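Local atomic coordinates of oxysterol-binding protein homolog 1 (Saccharomyces cerevisiae, PDB entry 5H28), a protein that transfers sterols and other lipids between membranes and needs its ankyrin repeats, the part described here, for targeting to the nucleus-vacuole junction through NVJ1. Residues 92-97 with 125-130; 101-106 with 133-138. All blocks are in the same frame, centred on the assembly; numbering follows the deposited sequence.

Interaction 1 (92-97 with 125-130)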
# COMPACT_ATOMS: atom_id res chain seq x y z
N ILE A 92 -15.68 7.95 1.62
CA ILE A 92 -16.70 8.86 2.13
C ILE A 92 -16.38 10.31 1.77
O ILE A 92 -17.26 11.06 1.34
CB ILE A 92 -16.83 8.72 3.67
CG1 ILE A 92 -17.15 7.26 4.04
CG2 ILE A 92 -17.90 9.66 4.20
CD1 ILE A 92 -18.42 6.70 3.45
N ALA A 93 -15.12 10.70 1.93
CA ALA A 93 -14.71 12.06 1.62
C ALA A 93 -14.89 12.37 0.14
O ALA A 93 -15.33 13.46 -0.22
CB ALA A 93 -13.26 12.27 2.03
N ALA A 94 -14.54 11.42 -0.72
CA ALA A 94 -14.66 11.60 -2.16
C ALA A 94 -16.13 11.74 -2.56
O ALA A 94 -16.49 12.64 -3.32
CB ALA A 94 -14.03 10.42 -2.89
N TYR A 95 -16.97 10.86 -2.04
CA TYR A 95 -18.38 10.92 -2.39
C TYR A 95 -19.04 12.20 -1.90
O TYR A 95 -19.88 12.78 -2.60
CB TYR A 95 -19.13 9.72 -1.81
CG TYR A 95 -20.59 9.74 -2.16
CD1 TYR A 95 -21.02 9.55 -3.47
CD2 TYR A 95 -21.55 10.05 -1.20
CE1 TYR A 95 -22.36 9.66 -3.82
CE2 TYR A 95 -22.90 10.16 -1.53
CZ TYR A 95 -23.29 9.96 -2.85
OH TYR A 95 -24.62 10.09 -3.18
N GLN A 96 -18.67 12.65 -0.71
CA GLN A 96 -19.26 13.85 -0.13
C GLN A 96 -18.62 15.14 -0.62
O GLN A 96 -18.87 16.22 -0.08
CB GLN A 96 -19.20 13.76 1.40
CG GLN A 96 -20.33 14.47 2.11
CD GLN A 96 -20.32 14.22 3.61
OE1 GLN A 96 -20.38 13.07 4.06
NE2 GLN A 96 -20.25 15.29 4.39
N SER A 97 -17.78 15.02 -1.64
CA SER A 97 -17.10 16.16 -2.25
C SER A 97 -16.28 17.04 -1.32
O SER A 97 -16.27 18.26 -1.46
CB SER A 97 -18.13 17.02 -3.00
OG SER A 97 -18.78 16.27 -4.01
N GLU A 125 -13.58 6.53 -7.74
CA GLU A 125 -14.79 6.25 -8.49
C GLU A 125 -16.05 6.71 -7.77
O GLU A 125 -17.14 6.64 -8.33
CB GLU A 125 -14.90 4.76 -8.78
CG GLU A 125 -13.70 4.18 -9.49
CD GLU A 125 -13.83 2.69 -9.69
OE1 GLU A 125 -14.54 2.26 -10.63
OE2 GLU A 125 -13.25 1.94 -8.88
N MET A 126 -15.90 7.17 -6.53
CA MET A 126 -17.04 7.64 -5.75
C MET A 126 -17.32 9.11 -6.04
O MET A 126 -18.38 9.63 -5.69
CB MET A 126 -16.77 7.49 -4.24
CG MET A 126 -16.47 6.08 -3.77
SD MET A 126 -17.91 4.98 -3.81
CE MET A 126 -18.84 5.56 -2.38
N CYS A 127 -16.36 9.78 -6.68
CA CYS A 127 -16.49 11.20 -6.98
C CYS A 127 -17.58 11.56 -7.98
O CYS A 127 -17.67 10.97 -9.06
CB CYS A 127 -15.18 11.76 -7.52
SG CYS A 127 -13.79 11.78 -6.39
N LYS A 128 -18.40 12.53 -7.61
CA LYS A 128 -19.45 13.04 -8.48
C LYS A 128 -18.79 14.27 -9.09
O LYS A 128 -19.04 14.63 -10.25
CB LYS A 128 -20.68 13.44 -7.67
CG LYS A 128 -21.86 13.88 -8.51
CD LYS A 128 -23.04 14.27 -7.62
CE LYS A 128 -24.25 14.68 -8.44
NZ LYS A 128 -24.70 13.58 -9.34
N ASN A 129 -17.93 14.91 -8.30
CA ASN A 129 -17.19 16.10 -8.72
C ASN A 129 -15.92 15.60 -9.41
O ASN A 129 -14.98 15.16 -8.75
CB ASN A 129 -16.82 16.94 -7.49
CG ASN A 129 -16.12 18.23 -7.86
OD1 ASN A 129 -15.41 18.30 -8.85
ND2 ASN A 129 -16.31 19.27 -7.04
N LEU A 130 -15.88 15.68 -10.74
CA LEU A 130 -14.72 15.19 -11.48
C LEU A 130 -13.45 16.02 -11.30
O LEU A 130 -12.37 15.57 -11.67
CB LEU A 130 -15.07 15.05 -12.96
CG LEU A 130 -16.19 14.05 -13.24
CD1 LEU A 130 -16.40 13.94 -14.74
CD2 LEU A 130 -15.83 12.68 -12.65
O HOH W 1 -17.16 14.34 -5.34
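In Y95 the ring carbon CG stands anti to the backbone N (chi1 -179°), and this torsion turns the ring edge to the carbonyl oxygen of M126. That carbonyl reaches the tyrosine near the ring plane, with M126 O 3.5 Å from Y95 CD1. The same oxygen lies 3.5 Å from Y95 CA in a CA-H...O contact whose angle at the hydrogen is 150°, so one carbonyl faces both the ring edge and the backbone of this residue. Separately, the course of the two backbones brings Y95 CB to 4.1 Å from M126 CB. At the preceding residue, the methyl of A94 packs on C127, A94 CB lying 3.8 Å from C127 SG. C127 SG is also turned to helix 130-156, touching I132, A133 and M136, so it sits between A94 of helix 89-95 and the start of helix 130-156. Farther along, a bound water joins the backbones: it donates to A94 O at 2.7 Å, accepts from N129 N at 3.1 Å, and hydrogen-bonds S97 OG at 2.8 Å. A94 O, which also accepts from S97 N, gains a second donor in the water and is tied to the start of helix 130-156, where N129 is the N-cap, its OD1 accepting from N131 N. S97 is the C-prime residue of a Schellman motif, identified by its positive phi and by S97 N bonding A94 O. The contact thus pairs a Schellman C-cap on helix 89-95, bridged by one water, with the asparagine N-cap of helix 130-156, with 92-97 in the predicted second ankyrin repeat.

Interaction 2 (101-106 with 133-138)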
# COMPACT_ATOMS: atom_id res chain seq x y z
N ILE A 101 -10.24 17.24 2.36
CA ILE A 101 -10.03 16.04 3.18
C ILE A 101 -9.40 14.96 2.30
O ILE A 101 -8.51 14.22 2.74
CB ILE A 101 -11.36 15.49 3.74
CG1 ILE A 101 -12.04 16.54 4.61
CG2 ILE A 101 -11.11 14.23 4.54
CD1 ILE A 101 -13.32 16.03 5.22
N VAL A 102 -9.87 14.87 1.06
CA VAL A 102 -9.32 13.90 0.12
C VAL A 102 -7.83 14.15 -0.07
O VAL A 102 -7.02 13.23 0.02
CB VAL A 102 -10.04 13.99 -1.25
CG1 VAL A 102 -9.31 13.14 -2.29
CG2 VAL A 102 -11.48 13.51 -1.12
N ALA A 103 -7.46 15.40 -0.34
CA ALA A 103 -6.05 15.73 -0.55
C ALA A 103 -5.22 15.45 0.69
O ALA A 103 -4.10 14.93 0.59
CB ALA A 103 -5.92 17.19 -0.96
N PHE A 104 -5.76 15.78 1.86
CA PHE A 104 -5.05 15.55 3.11
C PHE A 104 -4.81 14.06 3.32
O PHE A 104 -3.70 13.64 3.61
CB PHE A 104 -5.87 16.11 4.28
CG PHE A 104 -5.34 15.72 5.64
CD1 PHE A 104 -4.11 16.17 6.09
CD2 PHE A 104 -6.09 14.88 6.46
CE1 PHE A 104 -3.63 15.81 7.34
CE2 PHE A 104 -5.61 14.51 7.72
CZ PHE A 104 -4.38 14.97 8.16
N LEU A 105 -5.85 13.26 3.15
CA LEU A 105 -5.70 11.82 3.32
C LEU A 105 -4.69 11.23 2.34
O LEU A 105 -3.88 10.38 2.71
CB LEU A 105 -7.06 11.13 3.18
CG LEU A 105 -8.09 11.40 4.28
CD1 LEU A 105 -9.42 10.76 3.89
CD2 LEU A 105 -7.60 10.86 5.61
N LEU A 106 -4.72 11.69 1.09
CA LEU A 106 -3.79 11.17 0.08
C LEU A 106 -2.34 11.53 0.38
O LEU A 106 -1.43 10.92 -0.18
CB LEU A 106 -4.18 11.68 -1.31
CG LEU A 106 -5.44 11.02 -1.89
CD1 LEU A 106 -5.81 11.65 -3.22
CD2 LEU A 106 -5.18 9.53 -2.07
N ALA A 133 -11.91 14.18 -8.65
CA ALA A 133 -11.41 12.93 -9.23
C ALA A 133 -10.09 13.18 -9.96
O ALA A 133 -9.15 12.39 -9.86
CB ALA A 133 -12.44 12.33 -10.19
N GLN A 134 -10.02 14.28 -10.71
CA GLN A 134 -8.80 14.61 -11.44
C GLN A 134 -7.63 14.81 -10.48
O GLN A 134 -6.52 14.34 -10.73
CB GLN A 134 -9.02 15.87 -12.29
CG GLN A 134 -7.79 16.35 -13.02
CD GLN A 134 -6.97 17.34 -12.21
OE1 GLN A 134 -5.82 17.62 -12.53
NE2 GLN A 134 -7.57 17.87 -11.15
N MET A 135 -7.88 15.50 -9.37
CA MET A 135 -6.86 15.74 -8.37
C MET A 135 -6.36 14.42 -7.79
O MET A 135 -5.17 14.24 -7.54
CB MET A 135 -7.41 16.66 -7.28
CG MET A 135 -6.50 16.86 -6.08
SD MET A 135 -6.80 15.67 -4.77
CE MET A 135 -8.37 16.23 -4.14
N MET A 136 -7.28 13.48 -7.57
CA MET A 136 -6.91 12.18 -7.02
C MET A 136 -6.06 11.41 -8.02
O MET A 136 -5.12 10.72 -7.64
CB MET A 136 -8.16 11.38 -6.67
CG MET A 136 -8.98 12.00 -5.54
SD MET A 136 -10.44 11.02 -5.14
CE MET A 136 -9.71 9.66 -4.24
N GLN A 137 -6.41 11.54 -9.30
CA GLN A 137 -5.69 10.85 -10.36
C GLN A 137 -4.26 11.38 -10.47
O GLN A 137 -3.31 10.61 -10.61
CB GLN A 137 -6.41 11.05 -11.70
CG GLN A 137 -5.75 10.38 -12.88
CD GLN A 137 -5.76 8.87 -12.78
OE1 GLN A 137 -6.82 8.25 -12.72
NE2 GLN A 137 -4.57 8.27 -12.75
N VAL A 138 -4.12 12.70 -10.42
CA VAL A 138 -2.81 13.32 -10.51
C VAL A 138 -1.96 12.97 -9.29
O VAL A 138 -0.78 12.65 -9.43
CB VAL A 138 -2.93 14.85 -10.65
CG1 VAL A 138 -1.54 15.49 -10.65
CG2 VAL A 138 -3.65 15.19 -11.94
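M136 lies against V102 and L106, and its side chain can be followed outward atom by atom. CB is only grazed, by L106 CD1 at 4.2 Å. CG enters the corner between the two aliphatic residues: it is 3.9 Å from L106 CD1 and 3.5 Å from V102 CG1, the latter closer than ordinary van der Waals contact and evidence of tight packing. SD follows at 3.7 Å from V102 CG1, and the terminal CE, after the bend at chi3 (76°), still lies 4.0 Å from that methyl. Three successive atoms of M136 therefore pass one branch of V102, crossing it at about a right angle. The branch is presented because V102 places CG1 anti to its own nitrogen (chi1 171°). Replacing M136 by an alanine would probably deprive V102 CG1 of most of its neighbours across the contact and open a gap next to C127, which M136 also touches. M135 supplies the second wall: its chain, bent at chi2 and chi3, brings CE to 3.7 Å from V102 CG1 and next to A103 CB at 4.1 Å. The helix axes of the segments run nearly parallel, at 12° between their N-to-C directions; V102 and L106, one turn apart on one face, both pack on M135 and M136. Behind V102, L90 and A93 of helix 89-95 continue the packing. Side chain meets side chain here through carbon and thioether sulfur alone, consistent with an interface held by hydrophobic burial and shape fit.

Overall arrangement
The centres of interactions 1 and 2 lie about 10 Å apart, on the same side of the chain's centre, and their segments alternate in sequence: 92-97, 101-106, 125-130, 133-138. Helices 89-95 and 99-106, consecutive in the chain, supply the first segments; the loop leading into helix 130-156 and that helix itself supply the second. The two contacts also touch, C127 SG lying 3.7 Å from M136 SD and A94 N 3.7 Å from V102 CG2, so they form one continuous interface. Its outer part is a solvent-side junction and its inner part a buried apolar layer, joining the predicted second ankyrin repeat to the long helix 130-156 within the ankyrin domain.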